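PDB 5D2K: 4-oxalocrotonate decarboxylase NahK from Pseudomonas putida, which catalyses the metal-assisted decarboxylation of (3E)-2-oxohex-3-enedioate to 2-oxopent-4-enoate and carbon dioxide in the breakdown of aromatic hydrocarbons such as naphthalene. Local coordinates for residues S106-P111 with V148-Y153; K112-I117 with T243-V248. The protein carries 1 engineered substitution. All coordinates share one frame; numbering follows the deposited sequence.

Overall arrangement
Two neighbouring contacts in the fumarylacetoacetate hydrolase-type domain illustrate how neighbouring strands of one sheet and the loops at their ends frame a metal site. Their centres lie about 13 Å apart, and their segments alternate along the chain: 106-111 runs straight into 112-117, then come 148-153 and, much later, 243-248. Contact 1 ties the loop before strand 112-121 to the end of strand 139-149; contact 2 pairs strand 112-121 with the short strand 246-247. Strand 112-121 thus has 139-149 and 246-247 as partners in one mixed sheet. I149 N to K112 O, at 2.8 Å, probably forms a hydrogen bond joining the contacts, and both reach the bound 2-oxoadipic acid, which contact 2 holds through magnesium.

Contact 1. Residues S106-P111 with V148-Y153; sequences SKLIHP and VIDSRY. With OOG (2-oxoadipic acid), chain D.
A buried loop-to-loop contact, held mainly by one aspartate, joins the turn that leads into strand 112-121 to the chain leaving strand 139-149. The carboxylate of D150 grips two successive backbone N-H groups. I109 N gives an almost straight bond of 2.7 Å to D150 OD2, reaching its syn side slightly out of the carboxylate plane, while H110 N binds D150 OD1 through the syn lone pair. With CG anti to the backbone N (chi1 -167°), the carboxylate is carried across to the turn, and the paired bonds limit its rotation.

H110 adds a third bond, further along the chain from D150. Its ring stands nearly perpendicular to the D150 carboxylate, the planes 86° apart, and NE2 donates to S151 O over 2.6 Å, from 16° outside the carbonyl plane. Beside that bond, CE1 comes within 3.2 Å of Y153 O at the ring edge. I109 CG2 lies over the centre of one ring face, and F156 also meets the ring. The other branch of I109 reaches out through CD1 to the bent chain of R152, 3.8 Å from its CG; the guanidinium itself forms a salt bridge with D166.

Toward the sheet the contact turns apolar: V148 CG1 approaches P111 CB at 3.8 Å and also meets L108 CD1. On the ligand side, I149 CD1 lies 3.6 Å from O2 of 2-oxoadipic acid. Beyond D150, S151 OG accepts a bond from Y153 N, closing an ST turn just after I149, the residue of this contact that lines the substrate pocket.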
loop_
_atom_site.group_PDB
_atom_site.type_symbol
_atom_site.label_atom_id
_atom_site.label_comp_id
_atom_site.label_asym_id
_atom_site.label_seq_id
_atom_site.Cartn_x
_atom_site.Cartn_y
_atom_site.Cartn_z
ATOM N N SER A 106 -1.125 -6.356 -18.869
ATOM C CA SER A 106 -1.488 -5.388 -19.900
ATOM C C SER A 106 -2.287 -4.243 -19.284
ATOM O O SER A 106 -2.482 -3.205 -19.908
ATOM C CB SER A 106 -2.279 -6.045 -21.041
ATOM O OG SER A 106 -3.604 -6.356 -20.660
ATOM N N LYS A 107 -2.738 -4.434 -18.049
ATOM C CA LYS A 107 -3.467 -3.390 -17.337
ATOM C C LYS A 107 -2.536 -2.614 -16.411
ATOM O O LYS A 107 -2.985 -1.777 -15.622
ATOM C CB LYS A 107 -4.617 -4.000 -16.533
ATOM C CG LYS A 107 -5.612 -4.778 -17.379
ATOM C CD LYS A 107 -6.826 -5.195 -16.563
ATOM C CE LYS A 107 -7.941 -5.712 -17.463
ATOM N NZ LYS A 107 -8.440 -4.649 -18.391
ATOM N N LEU A 108 -1.246 -2.916 -16.506
ATOM C CA LEU A 108 -0.233 -2.339 -15.632
ATOM C C LEU A 108 0.866 -1.667 -16.451
ATOM O O LEU A 108 1.081 -2.004 -17.619
ATOM C CB LEU A 108 0.353 -3.425 -14.724
ATOM C CG LEU A 108 -0.683 -4.205 -13.915
ATOM C CD1 LEU A 108 0.016 -5.241 -13.033
ATOM C CD2 LEU A 108 -1.547 -3.258 -13.060
ATOM N N ILE A 109 1.560 -0.719 -15.834
ATOM C CA ILE A 109 2.527 0.116 -16.545
ATOM C C ILE A 109 3.945 -0.433 -16.410
ATOM O O ILE A 109 4.612 -0.725 -17.414
ATOM C CB ILE A 109 2.475 1.562 -16.022
ATOM C CG1 ILE A 109 1.087 2.162 -16.270
ATOM C CG2 ILE A 109 3.543 2.417 -16.694
ATOM C CD1 ILE A 109 0.768 3.363 -15.394
ATOM N N HIS A 110 4.405 -0.580 -15.169
ATOM C CA HIS A 110 5.736 -1.116 -14.875
ATOM C C HIS A 110 5.740 -1.677 -13.452
ATOM O O HIS A 110 6.381 -1.119 -12.546
ATOM C CB HIS A 110 6.836 -0.050 -15.054
ATOM C CG HIS A 110 6.476 1.314 -14.536
ATOM N ND1 HIS A 110 7.066 2.466 -15.018
ATOM C CD2 HIS A 110 5.602 1.716 -13.579
ATOM C CE1 HIS A 110 6.573 3.515 -14.383
ATOM N NE2 HIS A 110 5.678 3.086 -13.510
ATOM N N PRO A 111 5.014 -2.783 -13.250
ATOM C CA PRO A 111 4.698 -3.264 -11.903
ATOM C C PRO A 111 5.846 -3.941 -11.166
ATOM O O PRO A 111 6.750 -4.526 -11.771
ATOM C CB PRO A 111 3.579 -4.279 -12.156
ATOM C CG PRO A 111 3.882 -4.809 -13.525
ATOM C CD PRO A 111 4.343 -3.592 -14.284
ATOM N N VAL A 148 1.083 -5.506 -5.380
ATOM C CA VAL A 148 1.619 -5.102 -6.675
ATOM C C VAL A 148 1.556 -3.591 -6.713
ATOM O O VAL A 148 0.457 -3.024 -6.685
ATOM C CB VAL A 148 0.840 -5.698 -7.858
ATOM C CG1 VAL A 148 1.538 -5.324 -9.180
ATOM C CG2 VAL A 148 0.728 -7.212 -7.720
ATOM N N ILE A 149 2.716 -2.937 -6.745
ATOM C CA ILE A 149 2.735 -1.483 -6.872
ATOM C C ILE A 149 3.099 -1.094 -8.288
ATOM O O ILE A 149 3.772 -1.842 -9.000
ATOM C CB ILE A 149 3.700 -0.809 -5.882
ATOM C CG1 ILE A 149 5.101 -1.409 -5.985
ATOM C CG2 ILE A 149 3.134 -0.876 -4.456
ATOM C CD1 ILE A 149 6.160 -0.598 -5.218
ATOM N N ASP A 150 2.619 0.068 -8.702
ATOM C CA ASP A 150 2.741 0.469 -10.098
ATOM C C ASP A 150 2.568 1.973 -10.197
ATOM O O ASP A 150 1.486 2.473 -10.524
ATOM C CB ASP A 150 1.700 -0.280 -10.948
ATOM C CG ASP A 150 1.959 -0.169 -12.437
ATOM O OD1 ASP A 150 3.136 -0.095 -12.828
ATOM O OD2 ASP A 150 0.982 -0.166 -13.217
ATOM N N SER A 151 3.634 2.710 -9.897
ATOM C CA SER A 151 3.563 4.166 -9.938
ATOM C C SER A 151 3.153 4.646 -11.316
ATOM O O SER A 151 3.656 4.146 -12.322
ATOM C CB SER A 151 4.912 4.778 -9.564
ATOM O OG SER A 151 4.874 6.197 -9.686
ATOM N N ARG A 152 2.243 5.609 -11.362
ATOM C CA ARG A 152 1.851 6.172 -12.648
ATOM C C ARG A 152 2.876 7.204 -13.147
ATOM O O ARG A 152 2.702 7.764 -14.221
ATOM C CB ARG A 152 0.441 6.783 -12.555
ATOM C CG ARG A 152 -0.691 5.785 -12.908
ATOM C CD ARG A 152 -0.666 4.498 -12.047
ATOM N NE ARG A 152 -0.908 4.798 -10.635
ATOM C CZ ARG A 152 -1.358 3.921 -9.739
ATOM N NH1 ARG A 152 -1.537 4.314 -8.474
ATOM N NH2 ARG A 152 -1.648 2.666 -10.086
ATOM N N TYR A 153 3.949 7.438 -12.395
ATOM C CA TYR A 153 4.986 8.363 -12.855
ATOM C C TYR A 153 6.077 7.627 -13.602
ATOM O O TYR A 153 6.425 6.502 -13.255
ATOM C CB TYR A 153 5.569 9.154 -11.680
ATOM C CG TYR A 153 4.493 9.929 -10.968
ATOM C CD1 TYR A 153 3.803 10.946 -11.614
ATOM C CD2 TYR A 153 4.143 9.612 -9.666
ATOM C CE1 TYR A 153 2.796 11.643 -10.969
ATOM C CE2 TYR A 153 3.142 10.290 -9.012
ATOM C CZ TYR A 153 2.474 11.306 -9.667
ATOM O OH TYR A 153 1.486 11.972 -8.992
HETATM C C2 OOG D . 5.141 3.704 -3.009
HETATM C C3 OOG D . 4.421 2.533 -2.362
HETATM C C4 OOG D . 5.061 2.172 -1.038
HETATM C C6 OOG D . 5.307 0.118 0.550
HETATM O O4 OOG D . 4.851 -0.962 0.993
HETATM O O3 OOG D . 6.412 0.562 0.952
HETATM C C5 OOG D . 4.516 0.872 -0.491
HETATM C C1 OOG D . 6.155 3.199 -4.015
HETATM O O1 OOG D . 6.039 3.475 -5.245
HETATM O O2 OOG D . 7.126 2.505 -3.614
HETATM O O5 OOG D . 3.460 0.399 -0.850
#

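Contact 2. Residues K112-I117 with T243-V248; sequences KIEAEI and TAAVPV. With MG (magnesium ion), chain C; OOG (2-oxoadipic acid), chain D.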
loop_
_atom_site.group_PDB
_atom_site.type_symbol
_atom_site.label_atom_id
_atom_site.label_comp_id
_atom_site.label_asym_id
_atom_site.label_seq_id
_atom_site.Cartn_x
_atom_site.Cartn_y
_atom_site.Cartn_z
ATOM N N LYS A 112 5.782 -3.822 -9.841
ATOM C CA LYS A 112 6.700 -4.482 -8.923
ATOM C C LYS A 112 5.888 -5.148 -7.825
ATOM O O LYS A 112 4.779 -4.700 -7.529
ATOM C CB LYS A 112 7.673 -3.492 -8.279
ATOM C CG LYS A 112 8.538 -2.685 -9.227
ATOM C CD LYS A 112 9.442 -1.759 -8.413
ATOM C CE LYS A 112 10.182 -0.770 -9.299
ATOM N NZ LYS A 112 11.093 -1.461 -10.246
ATOM N N ILE A 113 6.442 -6.186 -7.203
ATOM C CA ILE A 113 5.773 -6.793 -6.052
ATOM C C ILE A 113 6.544 -6.560 -4.761
ATOM O O ILE A 113 7.769 -6.448 -4.768
ATOM C CB ILE A 113 5.540 -8.311 -6.209
ATOM C CG1 ILE A 113 6.859 -9.049 -6.454
ATOM C CG2 ILE A 113 4.524 -8.591 -7.311
ATOM C CD1 ILE A 113 6.752 -10.537 -6.172
ATOM N N GLU A 114 5.787 -6.495 -3.668
ATOM C CA GLU A 114 6.297 -6.320 -2.302
ATOM C C GLU A 114 5.668 -7.365 -1.396
ATOM O O GLU A 114 4.470 -7.636 -1.494
ATOM C CB GLU A 114 5.946 -4.926 -1.737
ATOM C CG GLU A 114 6.287 -3.740 -2.605
ATOM C CD GLU A 114 5.799 -2.411 -2.022
ATOM O OE1 GLU A 114 4.631 -2.305 -1.586
ATOM O OE2 GLU A 114 6.585 -1.453 -2.023
ATOM N N ALA A 115 6.447 -7.935 -0.480
ATOM C CA ALA A 115 5.866 -8.829 0.521
ATOM C C ALA A 115 5.487 -8.075 1.790
ATOM O O ALA A 115 6.293 -7.325 2.338
ATOM C CB ALA A 115 6.833 -9.955 0.849
ATOM N N GLU A 116 4.250 -8.262 2.250
ATOM C CA GLU A 116 3.749 -7.527 3.421
ATOM C C GLU A 116 2.958 -8.418 4.361
ATOM O O GLU A 116 2.589 -9.541 4.015
ATOM C CB GLU A 116 2.865 -6.338 2.989
ATOM C CG GLU A 116 3.467 -5.536 1.836
ATOM C CD GLU A 116 2.935 -4.129 1.666
ATOM O OE1 GLU A 116 2.226 -3.604 2.549
ATOM O OE2 GLU A 116 3.272 -3.525 0.633
ATOM N N ILE A 117 2.701 -7.913 5.561
ATOM C CA ILE A 117 1.740 -8.568 6.427
ATOM C C ILE A 117 0.603 -7.578 6.695
ATOM O O ILE A 117 0.820 -6.384 6.968
ATOM C CB ILE A 117 2.398 -9.106 7.741
ATOM C CG1 ILE A 117 1.416 -9.985 8.529
ATOM C CG2 ILE A 117 2.939 -7.987 8.592
ATOM C CD1 ILE A 117 1.013 -11.294 7.810
ATOM N N THR A 243 10.445 -5.927 2.288
ATOM C CA THR A 243 11.676 -5.891 1.505
ATOM C C THR A 243 11.569 -4.913 0.353
ATOM O O THR A 243 10.510 -4.335 0.110
ATOM C CB THR A 243 12.015 -7.263 0.905
ATOM O OG1 THR A 243 11.147 -7.522 -0.203
ATOM C CG2 THR A 243 11.868 -8.366 1.931
ATOM N N ALA A 244 12.664 -4.761 -0.384
ATOM C CA ALA A 244 12.630 -4.013 -1.622
ATOM C C ALA A 244 11.660 -4.673 -2.598
ATOM O O ALA A 244 11.489 -5.894 -2.606
ATOM C CB ALA A 244 14.022 -3.917 -2.230
ATOM N N ALA A 245 11.028 -3.847 -3.412
ATOM C CA ALA A 245 10.096 -4.306 -4.433
ATOM C C ALA A 245 10.841 -4.905 -5.637
ATOM O O ALA A 245 11.962 -4.496 -5.954
ATOM C CB ALA A 245 9.208 -3.157 -4.860
ATOM N N VAL A 246 10.215 -5.882 -6.288
ATOM C CA VAL A 246 10.835 -6.640 -7.376
ATOM C C VAL A 246 9.974 -6.551 -8.633
ATOM O O VAL A 246 8.776 -6.806 -8.579
ATOM C CB VAL A 246 11.019 -8.104 -6.967
ATOM C CG1 VAL A 246 11.420 -8.974 -8.153
ATOM C CG2 VAL A 246 12.036 -8.213 -5.818
ATOM N N PRO A 247 10.577 -6.191 -9.778
ATOM C CA PRO A 247 9.773 -6.077 -11.002
ATOM C C PRO A 247 9.175 -7.424 -11.453
ATOM O O PRO A 247 9.760 -8.496 -11.232
ATOM C CB PRO A 247 10.772 -5.536 -12.035
ATOM C CG PRO A 247 12.112 -5.882 -11.500
ATOM C CD PRO A 247 12.004 -5.896 -10.005
ATOM N N VAL A 248 7.976 -7.364 -12.028
ATOM C CA VAL A 248 7.330 -8.550 -12.583
ATOM C C VAL A 248 6.868 -8.251 -14.005
ATOM O O VAL A 248 6.630 -7.091 -14.367
ATOM C CB VAL A 248 6.131 -9.028 -11.729
ATOM C CG1 VAL A 248 6.632 -9.677 -10.435
ATOM C CG2 VAL A 248 5.170 -7.870 -11.455
HETATM MG MG MG C . 3.241 -1.669 -0.141
HETATM C C2 OOG D . 5.141 3.704 -3.009
HETATM C C3 OOG D . 4.421 2.533 -2.362
HETATM C C4 OOG D . 5.061 2.172 -1.038
HETATM C C6 OOG D . 5.307 0.118 0.550
HETATM O O4 OOG D . 4.851 -0.962 0.993
HETATM O O3 OOG D . 6.412 0.562 0.952
HETATM C C5 OOG D . 4.516 0.872 -0.491
HETATM C C1 OOG D . 6.155 3.199 -4.015
HETATM O O1 OOG D . 6.039 3.475 -5.245
HETATM O O2 OOG D . 7.126 2.505 -3.614
HETATM O O5 OOG D . 3.460 0.399 -0.850
HETATM O O HOH W 1 8.812 -6.381 0.020
HETATM O O HOH W 2 2.003 -1.124 1.451
#
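An antiparallel beta ladder beside the magnesium site joins strand 112-121 to the short strand 246-247. I113 and V246 form a hydrogen-bonded pair: I113 N donates to V246 O at 2.8 Å, and V246 N returns a bond to I113 O. K112 and P247 follow as a non-hydrogen-bonded pair.

Apolar contacts flank the ladder on both sides. On the face of I113, its CG2 meets V248 CG1 at 3.9 Å, the two side chains crossing at about a right angle; M194 and I254 cover this side. On the other face, A245 CB packs against both K112 CB and E114 CG, the latter 3.7 Å away. Where the ladder ends, water 1 accepts from A115 N and donates to T243 O, bridging the diverging chains.

The side chains of E114 and E116 run extended beyond CG and so bring their carboxylates to magnesium, to which E147 contributes another ligand. K77 forms a salt bridge with E114 OE2, so the two carboxylate oxygens of E114 have separate roles. The metal is bound by E114 OE1 at 2.1 Å and E116 OE2 at 2.0 Å. Atoms O4 and O5 of 2-oxoadipic acid chelate the same ion, while metal-bound water 2 donates to E116 OE1 at 2.7 Å.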